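Long-range contacts in bifunctional GH43-CE protein (Bacteroides eggerthii, PDB 6MLY), which probably breaks down complex arabinoxylans, joining a glycoside hydrolase family 43 module, possibly a xylosidase, to a carbohydrate esterase in one chain: residues Asn599-Ala610 with Glu656-Ser667; Phe676-Met684 with Leu709-Ile718. All blocks are in the same frame, centred on the assembly; numbering follows the deposited sequence.

Contact 1 (Asn599-Ala610 with Glu656-Ser667); sequences NDVKAAIRFIRA and EGNVGLYPSFSS. With EDO (1,2-ethanediol), chain G.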
loop_
_atom_site.group_PDB
_atom_site.type_symbol
_atom_site.label_atom_id
_atom_site.label_comp_id
_atom_site.label_asym_id
_atom_site.label_seq_id
_atom_site.Cartn_x
_atom_site.Cartn_y
_atom_site.Cartn_z
ATOM N N ASN A 599 26.484 -13.415 -7.675
ATOM C CA ASN A 599 26.722 -12.869 -6.319
ATOM C C ASN A 599 25.402 -12.436 -5.661
ATOM O O ASN A 599 25.237 -12.574 -4.446
ATOM C CB ASN A 599 27.694 -11.683 -6.344
ATOM C CG ASN A 599 29.146 -12.085 -6.500
ATOM O OD1 ASN A 599 29.461 -13.255 -6.704
ATOM N ND2 ASN A 599 30.041 -11.115 -6.407
ATOM N N ASP A 600 24.477 -11.906 -6.468
ATOM C CA ASP A 600 23.197 -11.435 -5.973
ATOM C C ASP A 600 22.301 -12.634 -5.650
ATOM O O ASP A 600 21.689 -12.682 -4.585
ATOM C CB ASP A 600 22.532 -10.470 -6.961
ATOM C CG ASP A 600 23.163 -9.085 -7.002
ATOM O OD1 ASP A 600 24.063 -8.813 -6.177
ATOM O OD2 ASP A 600 22.760 -8.291 -7.873
ATOM N N VAL A 601 22.235 -13.593 -6.577
ATOM C CA VAL A 601 21.380 -14.772 -6.426
ATOM C C VAL A 601 21.730 -15.474 -5.110
ATOM O O VAL A 601 20.850 -15.755 -4.297
ATOM C CB VAL A 601 21.513 -15.725 -7.628
ATOM C CG1 VAL A 601 20.813 -17.054 -7.383
ATOM C CG2 VAL A 601 20.991 -15.072 -8.895
ATOM N N LYS A 602 23.026 -15.731 -4.912
ATOM C CA LYS A 602 23.512 -16.432 -3.738
ATOM C C LYS A 602 23.193 -15.627 -2.471
ATOM O O LYS A 602 22.948 -16.224 -1.428
ATOM C CB LYS A 602 25.006 -16.736 -3.889
ATOM C CG LYS A 602 25.321 -17.788 -4.940
ATOM C CD LYS A 602 26.702 -18.401 -4.818
ATOM C CE LYS A 602 27.002 -19.460 -5.859
ATOM N NZ LYS A 602 26.107 -20.635 -5.732
ATOM N N ALA A 603 23.183 -14.290 -2.574
ATOM C CA ALA A 603 22.865 -13.384 -1.439
ATOM C C ALA A 603 21.372 -13.426 -1.084
ATOM O O ALA A 603 21.006 -13.364 0.097
ATOM C CB ALA A 603 23.289 -11.974 -1.763
ATOM N N ALA A 604 20.514 -13.489 -2.108
ATOM C CA ALA A 604 19.075 -13.609 -1.907
ATOM C C ALA A 604 18.756 -14.909 -1.156
ATOM O O ALA A 604 17.919 -14.914 -0.261
ATOM C CB ALA A 604 18.355 -13.544 -3.228
ATOM N N ILE A 605 19.453 -15.993 -1.511
ATOM C CA ILE A 605 19.248 -17.317 -0.902
ATOM C C ILE A 605 19.745 -17.284 0.552
ATOM O O ILE A 605 19.068 -17.783 1.461
ATOM C CB ILE A 605 19.937 -18.423 -1.732
ATOM C CG1 ILE A 605 19.376 -18.494 -3.155
ATOM C CG2 ILE A 605 19.834 -19.768 -1.030
ATOM C CD1 ILE A 605 20.316 -19.133 -4.160
ATOM N N ARG A 606 20.934 -16.707 0.760
ATOM C CA ARG A 606 21.502 -16.525 2.095
ATOM C C ARG A 606 20.481 -15.805 2.983
ATOM O O ARG A 606 20.281 -16.191 4.127
ATOM C CB ARG A 606 22.814 -15.737 2.034
ATOM C CG ARG A 606 24.047 -16.584 1.764
ATOM C CD ARG A 606 25.325 -15.776 1.881
ATOM N NE ARG A 606 25.364 -14.657 0.949
ATOM C CZ ARG A 606 26.235 -14.534 -0.046
ATOM N NH1 ARG A 606 27.259 -15.363 -0.125
ATOM N NH2 ARG A 606 26.090 -13.584 -0.953
ATOM N N PHE A 607 19.835 -14.773 2.430
ATOM C CA PHE A 607 18.856 -13.976 3.164
ATOM C C PHE A 607 17.676 -14.853 3.609
ATOM O O PHE A 607 17.208 -14.739 4.744
ATOM C CB PHE A 607 18.374 -12.799 2.312
ATOM C CG PHE A 607 17.316 -11.954 2.969
ATOM C CD1 PHE A 607 17.664 -10.943 3.851
ATOM C CD2 PHE A 607 15.971 -12.182 2.721
ATOM C CE1 PHE A 607 16.688 -10.169 4.462
ATOM C CE2 PHE A 607 14.998 -11.405 3.336
ATOM C CZ PHE A 607 15.359 -10.402 4.203
ATOM N N ILE A 608 17.208 -15.712 2.696
ATOM C CA ILE A 608 16.017 -16.541 2.885
ATOM C C ILE A 608 16.194 -17.455 4.104
ATOM O O ILE A 608 15.257 -17.642 4.873
ATOM C CB ILE A 608 15.715 -17.340 1.598
ATOM C CG1 ILE A 608 15.155 -16.433 0.499
ATOM C CG2 ILE A 608 14.798 -18.527 1.863
ATOM C CD1 ILE A 608 13.955 -15.613 0.923
ATOM N N ARG A 609 17.386 -18.040 4.247
ATOM C CA ARG A 609 17.659 -18.983 5.321
ATOM C C ARG A 609 17.739 -18.211 6.641
ATOM O O ARG A 609 17.167 -18.624 7.647
ATOM C CB ARG A 609 18.939 -19.776 5.029
ATOM C CG ARG A 609 18.797 -20.796 3.903
ATOM C CD ARG A 609 19.778 -21.952 3.999
ATOM N NE ARG A 609 19.454 -23.031 3.079
ATOM C CZ ARG A 609 19.831 -23.084 1.799
ATOM N NH1 ARG A 609 20.453 -22.054 1.250
ATOM N NH2 ARG A 609 19.581 -24.162 1.069
ATOM N N ALA A 610 18.428 -17.067 6.603
ATOM C CA ALA A 610 18.727 -16.269 7.779
ATOM C C ALA A 610 17.442 -15.670 8.367
ATOM O O ALA A 610 17.355 -15.461 9.582
ATOM C CB ALA A 610 19.719 -15.195 7.413
ATOM N N GLU A 656 30.523 -16.463 -4.837
ATOM C CA GLU A 656 29.521 -16.298 -3.773
ATOM C C GLU A 656 29.315 -14.809 -3.458
ATOM O O GLU A 656 28.184 -14.331 -3.502
ATOM C CB GLU A 656 29.863 -17.115 -2.525
ATOM C CG GLU A 656 28.643 -17.328 -1.643
ATOM C CD GLU A 656 28.808 -18.260 -0.455
ATOM O OE1 GLU A 656 29.965 -18.548 -0.082
ATOM O OE2 GLU A 656 27.774 -18.692 0.095
ATOM N N GLY A 657 30.402 -14.103 -3.124
ATOM C CA GLY A 657 30.401 -12.644 -2.953
ATOM C C GLY A 657 30.211 -12.226 -1.504
ATOM O O GLY A 657 30.238 -13.062 -0.601
ATOM N N ASN A 658 30.022 -10.916 -1.296
ATOM C CA ASN A 658 29.847 -10.316 0.029
ATOM C C ASN A 658 28.726 -9.275 -0.020
ATOM O O ASN A 658 28.868 -8.178 0.517
ATOM C CB ASN A 658 31.124 -9.632 0.520
ATOM C CG ASN A 658 32.323 -10.549 0.502
ATOM O OD1 ASN A 658 32.282 -11.631 1.083
ATOM N ND2 ASN A 658 33.386 -10.123 -0.158
ATOM N N VAL A 659 27.609 -9.637 -0.653
ATOM C CA VAL A 659 26.568 -8.683 -0.980
ATOM C C VAL A 659 25.835 -8.285 0.309
ATOM O O VAL A 659 25.857 -7.110 0.696
ATOM C CB VAL A 659 25.626 -9.244 -2.063
ATOM C CG1 VAL A 659 24.459 -8.317 -2.356
ATOM C CG2 VAL A 659 26.387 -9.554 -3.347
ATOM N N GLY A 660 25.226 -9.264 0.989
ATOM C CA GLY A 660 24.361 -8.999 2.159
ATOM C C GLY A 660 25.145 -8.906 3.458
ATOM O O GLY A 660 26.316 -8.513 3.465
ATOM N N LEU A 661 24.481 -9.263 4.565
ATOM C CA LEU A 661 25.100 -9.289 5.890
ATOM C C LEU A 661 24.926 -10.678 6.524
ATOM O O LEU A 661 25.046 -10.826 7.738
ATOM C CB LEU A 661 24.464 -8.213 6.783
ATOM C CG LEU A 661 24.410 -6.792 6.222
ATOM C CD1 LEU A 661 23.632 -5.892 7.167
ATOM C CD2 LEU A 661 25.804 -6.233 5.982
ATOM N N TYR A 662 24.665 -11.698 5.703
ATOM C CA TYR A 662 24.458 -13.057 6.197
ATOM C C TYR A 662 25.394 -14.013 5.462
ATOM O O TYR A 662 24.934 -14.950 4.817
ATOM C CB TYR A 662 22.981 -13.434 6.049
ATOM C CG TYR A 662 22.012 -12.410 6.589
ATOM C CD1 TYR A 662 21.402 -11.485 5.753
ATOM C CD2 TYR A 662 21.698 -12.364 7.938
ATOM C CE1 TYR A 662 20.501 -10.550 6.239
ATOM C CE2 TYR A 662 20.800 -11.434 8.440
ATOM C CZ TYR A 662 20.198 -10.522 7.589
ATOM O OH TYR A 662 19.322 -9.596 8.082
ATOM N N PRO A 663 26.735 -13.824 5.545
ATOM C CA PRO A 663 27.688 -14.705 4.864
ATOM C C PRO A 663 27.861 -16.065 5.559
ATOM O O PRO A 663 28.310 -17.020 4.939
ATOM C CB PRO A 663 28.997 -13.907 4.924
ATOM C CG PRO A 663 28.880 -13.093 6.196
ATOM C CD PRO A 663 27.407 -12.765 6.317
ATOM N N SER A 664 27.504 -16.109 6.846
ATOM C CA SER A 664 27.464 -17.303 7.701
ATOM C C SER A 664 26.635 -18.430 7.059
ATOM O O SER A 664 26.990 -19.603 7.159
ATOM C CB SER A 664 26.916 -16.904 9.068
ATOM O OG SER A 664 26.727 -18.022 9.922
ATOM N N PHE A 665 25.525 -18.060 6.408
ATOM C CA PHE A 665 24.465 -18.991 6.025
ATOM C C PHE A 665 24.740 -19.570 4.638
ATOM O O PHE A 665 25.517 -19.014 3.872
ATOM C CB PHE A 665 23.104 -18.289 6.058
ATOM C CG PHE A 665 22.653 -17.885 7.440
ATOM C CD1 PHE A 665 23.096 -16.703 8.013
ATOM C CD2 PHE A 665 21.804 -18.701 8.174
ATOM C CE1 PHE A 665 22.691 -16.341 9.288
ATOM C CE2 PHE A 665 21.401 -18.338 9.448
ATOM C CZ PHE A 665 21.844 -17.158 10.003
ATOM N N SER A 666 24.060 -20.683 4.341
ATOM C CA SER A 666 24.258 -21.448 3.120
ATOM C C SER A 666 23.510 -20.789 1.955
ATOM O O SER A 666 22.371 -20.368 2.100
ATOM C CB SER A 666 23.819 -22.879 3.308
ATOM O OG SER A 666 24.164 -23.673 2.179
ATOM N N SER A 667 24.172 -20.752 0.790
ATOM C CA SER A 667 23.609 -20.247 -0.468
ATOM C C SER A 667 23.190 -21.404 -1.389
ATOM O O SER A 667 23.060 -21.203 -2.590
ATOM C CB SER A 667 24.602 -19.351 -1.169
ATOM O OG SER A 667 25.707 -20.098 -1.655
HETATM C C1 EDO G . 27.673 -24.315 2.294
HETATM O O1 EDO G . 26.542 -24.662 3.092
HETATM C C2 EDO G . 27.232 -23.741 0.957
HETATM O O2 EDO G . 27.678 -22.387 0.860
#
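Ala610 pushes its methyl between two aromatic rings where a helix of the alpha/beta-hydrolase-type esterase, 596-610, meets the loop joining strands 651-654 and 671-675. Ala610 CB stands over the face of the Phe665 ring, 3.7 Å from its centroid in a CH-pi contact, and also touches Tyr662 CD2 at 3.5 Å. One turn back the Phe607 side chain runs alongside that of Tyr662, CD1 to CE1, with the two ring planes inclined at 71°. Nearer the middle of the helix Val659 sets CB against Ala603 CB at 3.6 Å; its CG1 is anti to the backbone N (chi1 176°), and CG2 turns to Asn599 O. Arg606 lies between these two patches. Its CG and CD pass the carbonyl oxygens of Phe665 and Tyr662, and a bend at chi3 (-60°) turns the guanidinium to Glu656, where NH2 makes a weak hydrogen bond to Glu656 O, 3.4 Å. With an alanine in place of Arg606, Glu656 O would probably lose its guanidinium donor and the stretch beside Tyr662 O and Phe665 O its methylene packing. Ser667 OG donates to Glu656 OE2 from above the carboxylate plane, 3.1 Å. Arg609 reaches out extended: NH2 binds Arg668 O, while NH1 bonds weakly to Ser666 O. Beyond it, Ser666 OG holds O1 of a 1,2-ethanediol molecule at 2.7 Å.

Contact 2 (Phe676-Met684 with Leu709-Ile718); sequences FGPIDMTRM and LDMLALLNPI
The methyl CG2 of Thr682 fits against helix 709-714 between the CD2 of Leu709, 3.4 Å away, and the CB of Leu712. Next to it in the loop that follows strand 671-675, Met681 adds a second bump: its CB sits against both methyls of Leu712, with CD1 at 3.9 Å. The Met681 chain then folds at chi2 (-43°), which brings CE round to Leu715 CD1 at 3.8 Å, and the one side chain reaches both Leu712 and Leu715. The third bump is Ile679. Its CG2 enters a hollow walled by the Asn716 amide, Pro717 CD and Ile718 CD1, the last 3.9 Å away, and Phe747 of helix 741-752 packs on both isoleucines. The backbones also come close here, Asn716 CA making a CA-H...O contact of 3.4 Å with Ile679 O.

An Asx turn lines this hollow: Asn716 OD1 accepts from Ile718 N at 2.8 Å, the donor standing above the carbonyl plane. Facing it, Asp680 is gripped by its own loop, Thr682 OG1 giving a hydrogen bond to OD1 at 2.6 Å and Arg683 NE a salt bridge to OD2 at 2.7 Å. Gln743 OE1 takes the backbone N-H of both Ile679 and Asp680. Thr682 OG1, Arg683 NE and Ile718 N all bond within their own segments, and the joint between 676-684 and 709-718 rests chiefly on the fit of methyl and methylene groups, while the Arg683 pairing would tend to keep the buried Asp680 carboxylate ionised.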
loop_
_atom_site.group_PDB
_atom_site.type_symbol
_atom_site.label_atom_id
_atom_site.label_comp_id
_atom_site.label_asym_id
_atom_site.label_seq_id
_atom_site.Cartn_x
_atom_site.Cartn_y
_atom_site.Cartn_z
ATOM N N PHE A 676 14.885 -22.666 -21.112
ATOM C CA PHE A 676 15.557 -22.200 -22.328
ATOM C C PHE A 676 16.588 -21.114 -21.992
ATOM O O PHE A 676 16.613 -20.051 -22.613
ATOM C CB PHE A 676 14.529 -21.738 -23.369
ATOM C CG PHE A 676 13.417 -20.864 -22.845
ATOM C CD1 PHE A 676 12.245 -21.425 -22.364
ATOM C CD2 PHE A 676 13.540 -19.485 -22.840
ATOM C CE1 PHE A 676 11.219 -20.624 -21.887
ATOM C CE2 PHE A 676 12.513 -18.686 -22.359
ATOM C CZ PHE A 676 11.355 -19.256 -21.884
ATOM N N GLY A 677 17.447 -21.408 -21.014
ATOM C CA GLY A 677 18.518 -20.514 -20.609
ATOM C C GLY A 677 19.733 -20.621 -21.530
ATOM O O GLY A 677 19.992 -21.676 -22.115
ATOM N N PRO A 678 20.504 -19.520 -21.699
ATOM C CA PRO A 678 21.823 -19.596 -22.329
ATOM C C PRO A 678 22.816 -20.222 -21.338
ATOM O O PRO A 678 22.632 -20.084 -20.131
ATOM C CB PRO A 678 22.136 -18.125 -22.659
ATOM C CG PRO A 678 21.376 -17.328 -21.616
ATOM C CD PRO A 678 20.141 -18.147 -21.305
ATOM N N ILE A 679 23.839 -20.914 -21.848
ATOM C CA ILE A 679 24.764 -21.664 -20.993
ATOM C C ILE A 679 26.211 -21.389 -21.429
ATOM O O ILE A 679 27.020 -20.889 -20.640
ATOM C CB ILE A 679 24.400 -23.167 -20.993
ATOM C CG1 ILE A 679 23.352 -23.496 -19.924
ATOM C CG2 ILE A 679 25.632 -24.046 -20.831
ATOM C CD1 ILE A 679 21.915 -23.328 -20.370
ATOM N N ASP A 680 26.531 -21.729 -22.682
ATOM C CA ASP A 680 27.896 -21.648 -23.185
ATOM C C ASP A 680 27.957 -20.574 -24.274
ATOM O O ASP A 680 27.555 -20.820 -25.410
ATOM C CB ASP A 680 28.367 -23.009 -23.701
ATOM C CG ASP A 680 29.830 -23.049 -24.104
ATOM O OD1 ASP A 680 30.610 -22.211 -23.604
ATOM O OD2 ASP A 680 30.175 -23.921 -24.913
ATOM N N MET A 681 28.481 -19.397 -23.917
ATOM C CA MET A 681 28.493 -18.257 -24.827
ATOM C C MET A 681 29.655 -18.395 -25.822
ATOM O O MET A 681 29.746 -17.616 -26.772
ATOM C CB MET A 681 28.609 -16.923 -24.079
ATOM C CG MET A 681 27.693 -16.797 -22.864
ATOM S SD MET A 681 26.007 -17.413 -23.117
ATOM C CE MET A 681 25.543 -17.708 -21.411
ATOM N N THR A 682 30.523 -19.396 -25.614
ATOM C CA THR A 682 31.592 -19.726 -26.565
ATOM C C THR A 682 30.993 -20.396 -27.810
ATOM O O THR A 682 31.649 -20.466 -28.848
ATOM C CB THR A 682 32.671 -20.617 -25.933
ATOM O OG1 THR A 682 32.135 -21.926 -25.752
ATOM C CG2 THR A 682 33.177 -20.101 -24.604
ATOM N N ARG A 683 29.752 -20.887 -27.692
ATOM C CA ARG A 683 29.033 -21.526 -28.787
ATOM C C ARG A 683 27.594 -20.997 -28.851
ATOM O O ARG A 683 26.660 -21.752 -29.127
ATOM C CB ARG A 683 29.060 -23.045 -28.593
ATOM C CG ARG A 683 30.465 -23.618 -28.459
ATOM C CD ARG A 683 30.481 -25.124 -28.364
ATOM N NE ARG A 683 30.176 -25.593 -27.023
ATOM C CZ ARG A 683 29.519 -26.714 -26.747
ATOM N NH1 ARG A 683 28.979 -27.432 -27.716
ATOM N NH2 ARG A 683 29.397 -27.111 -25.495
ATOM N N MET A 684 27.435 -19.689 -28.609
ATOM C CA MET A 684 26.128 -19.035 -28.590
ATOM C C MET A 684 25.698 -18.682 -30.018
ATOM O O MET A 684 24.502 -18.617 -30.297
ATOM C CB MET A 684 26.158 -17.758 -27.747
ATOM C CG MET A 684 24.778 -17.290 -27.313
ATOM S SD MET A 684 23.960 -18.432 -26.170
ATOM C CE MET A 684 22.295 -18.391 -26.825
ATOM N N LEU A 709 37.481 -15.511 -23.617
ATOM C CA LEU A 709 36.999 -16.880 -23.795
ATOM C C LEU A 709 37.022 -17.615 -22.446
ATOM O O LEU A 709 36.175 -18.469 -22.193
ATOM C CB LEU A 709 37.875 -17.571 -24.847
ATOM C CG LEU A 709 37.119 -18.370 -25.908
ATOM C CD1 LEU A 709 38.034 -18.744 -27.062
ATOM C CD2 LEU A 709 36.491 -19.613 -25.299
ATOM N N ASP A 710 37.991 -17.260 -21.592
ATOM C CA ASP A 710 38.100 -17.748 -20.212
ATOM C C ASP A 710 36.842 -17.381 -19.410
ATOM O O ASP A 710 36.197 -18.253 -18.823
ATOM C CB ASP A 710 39.322 -17.156 -19.506
ATOM C CG ASP A 710 40.662 -17.656 -20.017
ATOM O OD1 ASP A 710 40.668 -18.575 -20.859
ATOM O OD2 ASP A 710 41.691 -17.124 -19.557
ATOM N N MET A 711 36.520 -16.081 -19.373
ATOM C CA MET A 711 35.413 -15.556 -18.568
ATOM C C MET A 711 34.090 -16.206 -19.006
ATOM O O MET A 711 33.252 -16.532 -18.167
ATOM C CB MET A 711 35.321 -14.028 -18.683
ATOM C CG MET A 711 34.259 -13.383 -17.795
ATOM S SD MET A 711 34.442 -13.692 -16.009
ATOM C CE MET A 711 35.853 -12.659 -15.618
ATOM N N LEU A 712 33.917 -16.423 -20.314
ATOM C CA LEU A 712 32.701 -17.052 -20.842
ATOM C C LEU A 712 32.523 -18.466 -20.268
ATOM O O LEU A 712 31.389 -18.915 -20.073
ATOM C CB LEU A 712 32.764 -17.097 -22.372
ATOM C CG LEU A 712 32.623 -15.756 -23.092
ATOM C CD1 LEU A 712 32.346 -15.982 -24.573
ATOM C CD2 LEU A 712 31.536 -14.884 -22.465
ATOM N N ALA A 713 33.638 -19.164 -20.021
ATOM C CA ALA A 713 33.616 -20.499 -19.420
ATOM C C ALA A 713 33.300 -20.398 -17.921
ATOM O O ALA A 713 32.619 -21.261 -17.364
ATOM C CB ALA A 713 34.930 -21.202 -19.656
ATOM N N LEU A 714 33.800 -19.340 -17.276
ATOM C CA LEU A 714 33.607 -19.147 -15.844
ATOM C C LEU A 714 32.125 -18.924 -15.523
ATOM O O LEU A 714 31.687 -19.283 -14.432
ATOM C CB LEU A 714 34.460 -17.972 -15.357
ATOM C CG LEU A 714 35.930 -18.292 -15.088
ATOM C CD1 LEU A 714 36.716 -17.027 -14.786
ATOM C CD2 LEU A 714 36.075 -19.294 -13.951
ATOM N N LEU A 715 31.365 -18.332 -16.456
ATOM C CA LEU A 715 29.933 -18.072 -16.217
ATOM C C LEU A 715 29.076 -19.194 -16.819
ATOM O O LEU A 715 27.857 -19.194 -16.651
ATOM C CB LEU A 715 29.537 -16.681 -16.738
ATOM C CG LEU A 715 29.516 -16.457 -18.253
ATOM C CD1 LEU A 715 28.209 -16.927 -18.880
ATOM C CD2 LEU A 715 29.728 -14.982 -18.562
ATOM N N ASN A 716 29.724 -20.151 -17.492
ATOM C CA ASN A 716 29.084 -21.359 -18.013
ATOM C C ASN A 716 28.824 -22.335 -16.864
ATOM O O ASN A 716 29.766 -22.803 -16.227
ATOM C CB ASN A 716 29.955 -22.003 -19.096
ATOM C CG ASN A 716 29.339 -23.230 -19.732
ATOM O OD1 ASN A 716 28.433 -23.847 -19.175
ATOM N ND2 ASN A 716 29.833 -23.593 -20.904
ATOM N N PRO A 717 27.551 -22.694 -16.571
ATOM C CA PRO A 717 27.244 -23.650 -15.506
ATOM C C PRO A 717 27.876 -25.044 -15.680
ATOM O O PRO A 717 28.182 -25.691 -14.681
ATOM C CB PRO A 717 25.711 -23.788 -15.538
ATOM C CG PRO A 717 25.220 -22.566 -16.277
ATOM C CD PRO A 717 26.338 -22.183 -17.225
ATOM N N ILE A 718 28.056 -25.489 -16.931
ATOM C CA ILE A 718 28.614 -26.824 -17.249
ATOM C C ILE A 718 29.932 -27.034 -16.485
ATOM O O ILE A 718 30.161 -28.101 -15.931
ATOM C CB ILE A 718 28.779 -27.023 -18.776
ATOM C CG1 ILE A 718 27.428 -27.241 -19.468
ATOM C CG2 ILE A 718 29.753 -28.151 -19.080
ATOM C CD1 ILE A 718 27.507 -27.408 -20.975
#

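In the fold
Both contacts belong to the esterase part, follow one another along the chain and do not touch: their centres are 23 Å apart and their nearest atoms about 10 Å. The bound sodium ion lies about 9 Å from the side chains of Lys602 in contact 1 and Pro717 in contact 2. Thr639, one of its ligands, gives OG1 to Pro717 O, and its neighbour Thr640 pairs with Lys602. Strand 621-627, against which Val601 and Ile605 pack, leads to Ser628 on a probable nucleophile elbow. Phe676, at the start of 676-684, touches Ser628 and Asp736 and meets His768 edge-to-face; these three are arranged like a Ser-His-Asp triad.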